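Local structure of Alpha/beta hydrolase (Xanthomonas campestris pv. campestris, 2QJW) at residues W128-E131 / L132-A135; R59-R62 / L63-A67. The protein is a putative hydrolase of the alpha/beta superfamily whose substrate is unknown and which probably uses a serine nucleophile. All blocks are in the same frame, centred on the assembly; numbering follows the deposited sequence. Where two conformers were deposited one is given.

Interaction 1: residues W128-E131 / L132-A135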
ATOM      1  N   TRP A 128      -9.321   6.128   1.931  1.00  9.37           N
ATOM      2  CA  TRP A 128      -9.875   6.078   3.254  1.00 11.93           C
ATOM      3  C   TRP A 128     -11.228   6.803   3.306  1.00 11.92           C
ATOM      4  O   TRP A 128     -12.099   6.325   4.078  1.00 13.94           O
ATOM      5  CB  TRP A 128      -8.950   6.790   4.250  1.00 12.01           C
ATOM      6  CG  TRP A 128      -7.820   6.003   4.784  1.00 12.47           C
ATOM      7  CD1 TRP A 128      -6.519   6.328   4.722  1.00 10.10           C
ATOM      8  CD2 TRP A 128      -7.888   4.771   5.508  1.00 10.80           C
ATOM      9  NE1 TRP A 128      -5.751   5.370   5.332  1.00  9.77           N
ATOM     10  CE2 TRP A 128      -6.567   4.417   5.854  1.00 10.61           C
ATOM     11  CE3 TRP A 128      -8.943   3.946   5.953  1.00 10.44           C
ATOM     12  CZ2 TRP A 128      -6.280   3.308   6.558  1.00 12.66           C
ATOM     13  CZ3 TRP A 128      -8.625   2.823   6.689  1.00 13.14           C
ATOM     14  CH2 TRP A 128      -7.310   2.519   6.978  1.00 13.04           C
ATOM     15  N   HIS A 129     -11.359   7.920   2.613  1.00 10.33           N
ATOM     16  CA  HIS A 129     -12.538   8.791   2.705  1.00 10.59           C
ATOM     17  C   HIS A 129     -13.475   8.660   1.540  1.00 12.78           C
ATOM     18  O   HIS A 129     -14.251   9.581   1.278  1.00 15.35           O
ATOM     19  CB  HIS A 129     -12.111  10.224   2.843  1.00 14.30           C
ATOM     20  CG  HIS A 129     -11.089  10.410   3.887  1.00 18.72           C
ATOM     21  ND1 HIS A 129     -11.356  10.147   5.208  1.00 21.30           N
ATOM     22  CD2 HIS A 129      -9.793  10.805   3.821  1.00 18.30           C
ATOM     23  CE1 HIS A 129     -10.262  10.378   5.920  1.00 22.44           C
ATOM     24  NE2 HIS A 129      -9.314  10.803   5.103  1.00 22.31           N
ATOM     25  N   ASP A 130     -13.482   7.512   0.879  1.00  9.75           N
ATOM     26  CA  ASP A 130     -14.359   7.306  -0.228  1.00 10.41           C
ATOM     27  C   ASP A 130     -15.802   7.454   0.300  1.00 12.49           C
ATOM     28  O   ASP A 130     -16.194   6.766   1.243  1.00 12.15           O
ATOM     29  CB  ASP A 130     -14.153   5.916  -0.804  1.00  9.43           C
ATOM     30  CG  ASP A 130     -14.760   5.732  -2.139  1.00 11.82           C
ATOM     31  OD1 ASP A 130     -15.936   6.103  -2.359  1.00 11.64           O
ATOM     32  OD2 ASP A 130     -14.047   5.238  -3.049  1.00 11.60           O
ATOM     33  N   GLU A 131     -16.546   8.390  -0.282  0.50 13.80           N
ATOM     34  CA  GLU A 131     -17.948   8.626   0.106  0.50 12.58           C
ATOM     35  C   GLU A 131     -18.920   7.614  -0.494  0.50 13.13           C
ATOM     36  O   GLU A 131     -20.049   7.439   0.043  0.50 14.85           O
ATOM     37  CB  GLU A 131     -18.374  10.065  -0.276  0.50 12.54           C
ATOM     38  CG  GLU A 131     -18.452  10.315  -1.798  0.50 11.86           C
ATOM     39  CD  GLU A 131     -18.802  11.716  -2.248  0.50 18.72           C
ATOM     40  OE1 GLU A 131     -18.516  12.661  -1.534  0.50 18.23           O
ATOM     41  OE2 GLU A 131     -19.348  11.844  -3.370  0.50 21.72           O
ATOM     42  N   LEU A 132     -18.529   6.962  -1.595  1.00 13.22           N
ATOM     43  CA  LEU A 132     -19.398   6.030  -2.338  1.00 13.60           C
ATOM     44  C   LEU A 132     -19.210   4.542  -2.032  1.00 12.24           C
ATOM     45  O   LEU A 132     -20.163   3.750  -2.069  1.00 12.74           O
ATOM     46  CB  LEU A 132     -19.179   6.231  -3.842  1.00 13.67           C
ATOM     47  CG  LEU A 132     -19.552   7.594  -4.402  1.00 19.22           C
ATOM     48  CD1 LEU A 132     -19.184   7.682  -5.921  1.00 20.12           C
ATOM     49  CD2 LEU A 132     -21.041   7.961  -4.204  1.00 20.35           C
ATOM     50  N   ILE A 133     -17.964   4.167  -1.755  1.00 12.54           N
ATOM     51  CA  ILE A 133     -17.598   2.809  -1.487  1.00 11.79           C
ATOM     52  C   ILE A 133     -16.889   2.859  -0.152  1.00 11.90           C
ATOM     53  O   ILE A 133     -15.716   3.138  -0.099  1.00 11.35           O
ATOM     54  CB  ILE A 133     -16.629   2.264  -2.586  1.00 11.65           C
ATOM     55  CG1 ILE A 133     -17.203   2.508  -3.979  1.00 11.61           C
ATOM     56  CG2 ILE A 133     -16.325   0.774  -2.289  1.00 11.54           C
ATOM     57  CD1 ILE A 133     -16.144   2.469  -5.119  1.00 14.00           C
ATOM     58  N   PRO A 134     -17.605   2.547   0.928  1.00 10.37           N
ATOM     59  CA  PRO A 134     -16.949   2.592   2.257  1.00 11.65           C
ATOM     60  C   PRO A 134     -15.662   1.792   2.285  1.00 11.74           C
ATOM     61  O   PRO A 134     -15.634   0.619   1.848  1.00 10.47           O
ATOM     62  CB  PRO A 134     -18.024   1.989   3.176  1.00 12.45           C
ATOM     63  CG  PRO A 134     -19.329   2.329   2.521  1.00 12.91           C
ATOM     64  CD  PRO A 134     -19.028   2.157   1.043  1.00 11.30           C
ATOM     65  N   ALA A 135     -14.626   2.371   2.868  1.00 10.51           N
ATOM     66  CA  ALA A 135     -13.333   1.677   2.936  1.00 10.49           C
ATOM     67  C   ALA A 135     -13.484   0.294   3.565  1.00 10.69           C
ATOM     68  O   ALA A 135     -12.824  -0.675   3.165  1.00 10.31           O
ATOM     69  CB  ALA A 135     -12.325   2.491   3.736  1.00 12.26           C
TER
HETATM   70  O   HOH W   1     -14.717   5.273   3.077  1.00 11.13           O

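Interaction 2: residues R59-R62 / L63-A67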
ATOM      1  N   ARG A  59     -20.748  -3.100 -20.983  1.00 13.67           N
ATOM      2  CA  ARG A  59     -19.373  -2.832 -20.575  1.00 12.85           C
ATOM      3  C   ARG A  59     -18.632  -4.098 -20.342  1.00 13.19           C
ATOM      4  O   ARG A  59     -17.519  -4.285 -20.811  1.00 14.20           O
ATOM      5  CB  ARG A  59     -19.321  -2.016 -19.287  1.00 13.33           C
ATOM      6  CG  ARG A  59     -18.937  -0.627 -19.442  1.00 12.18           C
ATOM      7  CD  ARG A  59     -18.849   0.033 -18.050  1.00 12.00           C
ATOM      8  NE  ARG A  59     -18.378   1.372 -18.040  1.00 12.35           N
ATOM      9  CZ  ARG A  59     -17.184   1.792 -17.637  1.00 13.62           C
ATOM     10  NH1 ARG A  59     -16.232   0.943 -17.278  1.00 12.68           N
ATOM     11  NH2 ARG A  59     -16.961   3.080 -17.653  1.00 14.33           N
ATOM     12  N   LEU A  60     -19.255  -5.027 -19.617  1.00 12.87           N
ATOM     13  CA  LEU A  60     -18.661  -6.308 -19.365  1.00 12.91           C
ATOM     14  C   LEU A  60     -18.369  -7.058 -20.670  1.00 13.24           C
ATOM     15  O   LEU A  60     -17.305  -7.663 -20.825  1.00 16.56           O
ATOM     16  CB  LEU A  60     -19.567  -7.218 -18.485  1.00 14.56           C
ATOM     17  CG  LEU A  60     -19.733  -6.720 -17.051  1.00 18.96           C
ATOM     18  CD1 LEU A  60     -21.054  -7.256 -16.375  1.00 19.67           C
ATOM     19  CD2 LEU A  60     -18.551  -7.075 -16.234  1.00 19.18           C
ATOM     20  N   GLN A  61     -19.345  -7.070 -21.575  1.00 15.83           N
ATOM     21  CA  GLN A  61     -19.171  -7.800 -22.851  1.00 13.84           C
ATOM     22  C   GLN A  61     -18.095  -7.161 -23.699  1.00 12.54           C
ATOM     23  O   GLN A  61     -17.275  -7.890 -24.270  1.00 14.30           O
ATOM     24  CB  GLN A  61     -20.488  -7.855 -23.621  1.00 15.13           C
ATOM     25  CG  GLN A  61     -20.371  -8.575 -24.973  1.00 21.16           C
ATOM     26  CD  GLN A  61     -20.120 -10.065 -24.831  1.00 29.82           C
ATOM     27  OE1 GLN A  61     -20.522 -10.677 -23.830  1.00 30.98           O
ATOM     28  NE2 GLN A  61     -19.472 -10.664 -25.832  1.00 34.55           N
ATOM     29  N   ARG A  62     -18.039  -5.839 -23.737  1.00 13.91           N
ATOM     30  CA  ARG A  62     -17.040  -5.181 -24.567  1.00 13.93           C
ATOM     31  C   ARG A  62     -15.633  -5.489 -24.027  1.00 14.49           C
ATOM     32  O   ARG A  62     -14.705  -5.811 -24.801  1.00 12.58           O
ATOM     33  CB  ARG A  62     -17.288  -3.715 -24.624  1.00 10.79           C
ATOM     34  CG  ARG A  62     -16.279  -2.933 -25.439  1.00 11.28           C
ATOM     35  CD  ARG A  62     -16.629  -1.516 -25.638  1.00 11.92           C
ATOM     36  NE  ARG A  62     -17.871  -1.389 -26.404  1.00 12.97           N
ATOM     37  CZ  ARG A  62     -18.545  -0.247 -26.476  1.00 12.41           C
ATOM     38  NH1 ARG A  62     -18.076   0.855 -25.916  1.00 13.72           N
ATOM     39  NH2 ARG A  62     -19.689  -0.191 -27.144  1.00 13.56           N
ATOM     40  N   LEU A  63     -15.430  -5.323 -22.719  1.00 12.60           N
ATOM     41  CA  LEU A  63     -14.133  -5.651 -22.138  1.00 11.41           C
ATOM     42  C   LEU A  63     -13.772  -7.113 -22.313  1.00 12.26           C
ATOM     43  O   LEU A  63     -12.627  -7.411 -22.578  1.00 13.42           O
ATOM     44  CB  LEU A  63     -14.082  -5.253 -20.666  1.00 12.79           C
ATOM     45  CG  LEU A  63     -12.756  -5.472 -19.982  1.00 10.17           C
ATOM     46  CD1 LEU A  63     -11.571  -4.820 -20.732  1.00 12.62           C
ATOM     47  CD2 LEU A  63     -12.799  -4.956 -18.546  1.00 12.32           C
ATOM     48  N   LEU A  64     -14.740  -8.047 -22.147  1.00 12.65           N
ATOM     49  CA  LEU A  64     -14.484  -9.456 -22.318  1.00 15.37           C
ATOM     50  C   LEU A  64     -13.916  -9.723 -23.732  1.00 12.55           C
ATOM     51  O   LEU A  64     -12.925 -10.437 -23.889  1.00 14.58           O
ATOM     52  CB  LEU A  64     -15.792 -10.235 -22.119  1.00 16.34           C
ATOM     53  CG  LEU A  64     -15.784 -11.745 -22.373  1.00 24.53           C
ATOM     54  CD1 LEU A  64     -14.771 -12.382 -21.459  1.00 25.03           C
ATOM     55  CD2 LEU A  64     -17.206 -12.306 -22.158  1.00 23.54           C
ATOM     56  N   GLU A  65     -14.528  -9.095 -24.723  0.50 12.34           N
ATOM     57  CA  GLU A  65     -14.117  -9.318 -26.104  0.50 12.99           C
ATOM     58  C   GLU A  65     -12.706  -8.816 -26.344  0.50 13.14           C
ATOM     59  O   GLU A  65     -11.884  -9.485 -26.988  0.50 15.08           O
ATOM     60  CB  GLU A  65     -15.126  -8.649 -27.037  0.50 12.34           C
ATOM     61  CG  GLU A  65     -16.423  -9.487 -27.098  0.50 16.45           C
ATOM     62  CD  GLU A  65     -17.524  -8.901 -28.000  0.50 16.77           C
ATOM     63  OE1 GLU A  65     -17.288  -7.898 -28.700  0.50 31.72           O
ATOM     64  OE2 GLU A  65     -18.624  -9.483 -28.005  0.50 27.27           O
ATOM     65  N   ILE A  66     -12.402  -7.634 -25.809  1.00 13.86           N
ATOM     66  CA  ILE A  66     -11.096  -7.064 -25.928  1.00 13.22           C
ATOM     67  C   ILE A  66     -10.017  -7.875 -25.194  1.00 13.27           C
ATOM     68  O   ILE A  66      -8.879  -8.099 -25.685  1.00 13.16           O
ATOM     69  CB  ILE A  66     -11.117  -5.577 -25.431  1.00 12.50           C
ATOM     70  CG1 ILE A  66     -11.977  -4.714 -26.379  1.00 13.35           C
ATOM     71  CG2 ILE A  66      -9.754  -4.986 -25.365  1.00 11.75           C
ATOM     72  CD1 ILE A  66     -12.263  -3.260 -25.859  1.00 14.56           C
ATOM     73  N   ALA A  67     -10.355  -8.347 -23.991  1.00 11.97           N
ATOM     74  CA  ALA A  67      -9.384  -9.153 -23.249  1.00 11.34           C
ATOM     75  C   ALA A  67      -9.127 -10.484 -23.891  1.00 12.71           C
ATOM     76  O   ALA A  67      -7.972 -10.928 -23.955  1.00 13.77           O
ATOM     77  CB  ALA A  67      -9.923  -9.330 -21.810  1.00 12.01           C
TER
HETATM   78  O   HOH W   2     -15.141  -5.339 -27.845  1.00 29.56           O

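Interaction 1: residues W128-E131 / L132-A135
Trp-128 and Ala-135 come close where the chain turns back on itself. The end-to-end directions of 128-131 and 132-135 are 158° apart, so the chain nearly reverses direction within the loop. The CA atoms of Trp-128 and Ala-135 are 5.6 Å apart. A water ties the two arms together. It donates to Trp-128 O and to Asp-130 O, and it accepts from Ala-135 N at 2.9 Å from its oxygen.

Asp-130 holds the turn from within. Its CG stands anti to the backbone N (chi1 -166°), which carries the carboxylate over the following residues. OD1 accepts two backbone N-H groups. Leu-132 N is 2.8 Å from Asp-130 OD1 and lies nearly along its C-O axis. Ile-133 N is 2.9 Å from Asp-130 OD1 but comes from above the carboxylate plane, 64° out of it. The two bonds should limit rotation of the carboxylate. OD2 is hydrogen-bonded to His-156 ND1.

Across the two segments there is little apolar contact. Ala-135 CB approaches the indole obliquely, 4.3 Å from Trp-128 CE3. Ile-133 packs instead on Pro-106 and His-156. The indole N-H of Trp-128 bonds to Ala-147 O of the second subunit.

The Asp-130 OD1 to Leu-132 N bond closes an Asx turn, and the bond to Ile-133 N adds to it. The turn lies after strand 122-127 and before helix 135-145. Asp-130 is probably the acid of a Ser-His-Asp triad with His-156 and Ser-82, as in alpha/beta hydrolases.

Interaction 2: residues R59-R62 / L63-A67
The chi1 and chi2 of Gln-61 turn its amide toward Glu-65, one helical turn on. Gln-61 has CG anti to the backbone N (chi1 179°) and then bends at chi2 (69°). Glu-65, in the conformer given, has CG beside its backbone N, and its extended chain reaches back to the amide. The two groups come together on the outer side of the helix.

In this conformer Gln-61 NE2 donates to Glu-65 OE2 at 2.6 Å. The bond is almost straight. The acceptor lies in the amide plane of Gln-61, whereas NE2 meets OE2 on its anti side and somewhat out of the carboxylate plane. The two planes are 79° apart. Glu-65 CG also packs 3.4 Å from Gln-61 O, against the helix backbone. The other oxygen, OE1, has a weak bond from a water that also donates to Arg-62 O.

Behind this pair runs the usual i to i+4 backbone ladder. Leu-63 N bonds to Arg-59 O at 3.0 Å, and Leu-64, Glu-65 and Ile-66 continue the series to Leu-60, Gln-61 and Arg-62. Arg-62 O thus receives both Ile-66 N and the water. The side chains of Arg-62 and Ile-66 lie side by side, with CG of Arg-62 4.1 Å from CD1 of Ile-66. Leu-64 CD2 is 4.1 Å from Gln-61 OE1.

All this belongs to helix 56-71. Leu-63, Ile-66 and Ala-67 rest on Ile-8 of strand 6-10. Leu-60 packs on Ile-87 and Gln-90 of helix 83-92. At the helix 42-45 side, Arg-59 forms a salt bridge with Asp-45 and Arg-62 one with Asp-43.

In the fold
Interaction 2 comes first along the chain, and interaction 1 follows in series. Their centres are 27 Å apart and their nearest atoms about 12 Å, on opposite sides of the chain's centre. They share no helix or strand, but both border the same parallel six-stranded sheet. Interaction 2 lies by strand 6-10 and interaction 1 just after strand 122-127; strands 76-81 and 99-103 run between those two. Both have a side chain, Ile-133 in one and Arg-59 in the other, touching the probable nucleophile elbow at Gly-80, Ser-82 and Gly-84. One contact thus belongs to the probable catalytic loops, the other to the helical layer of the alpha/beta fold.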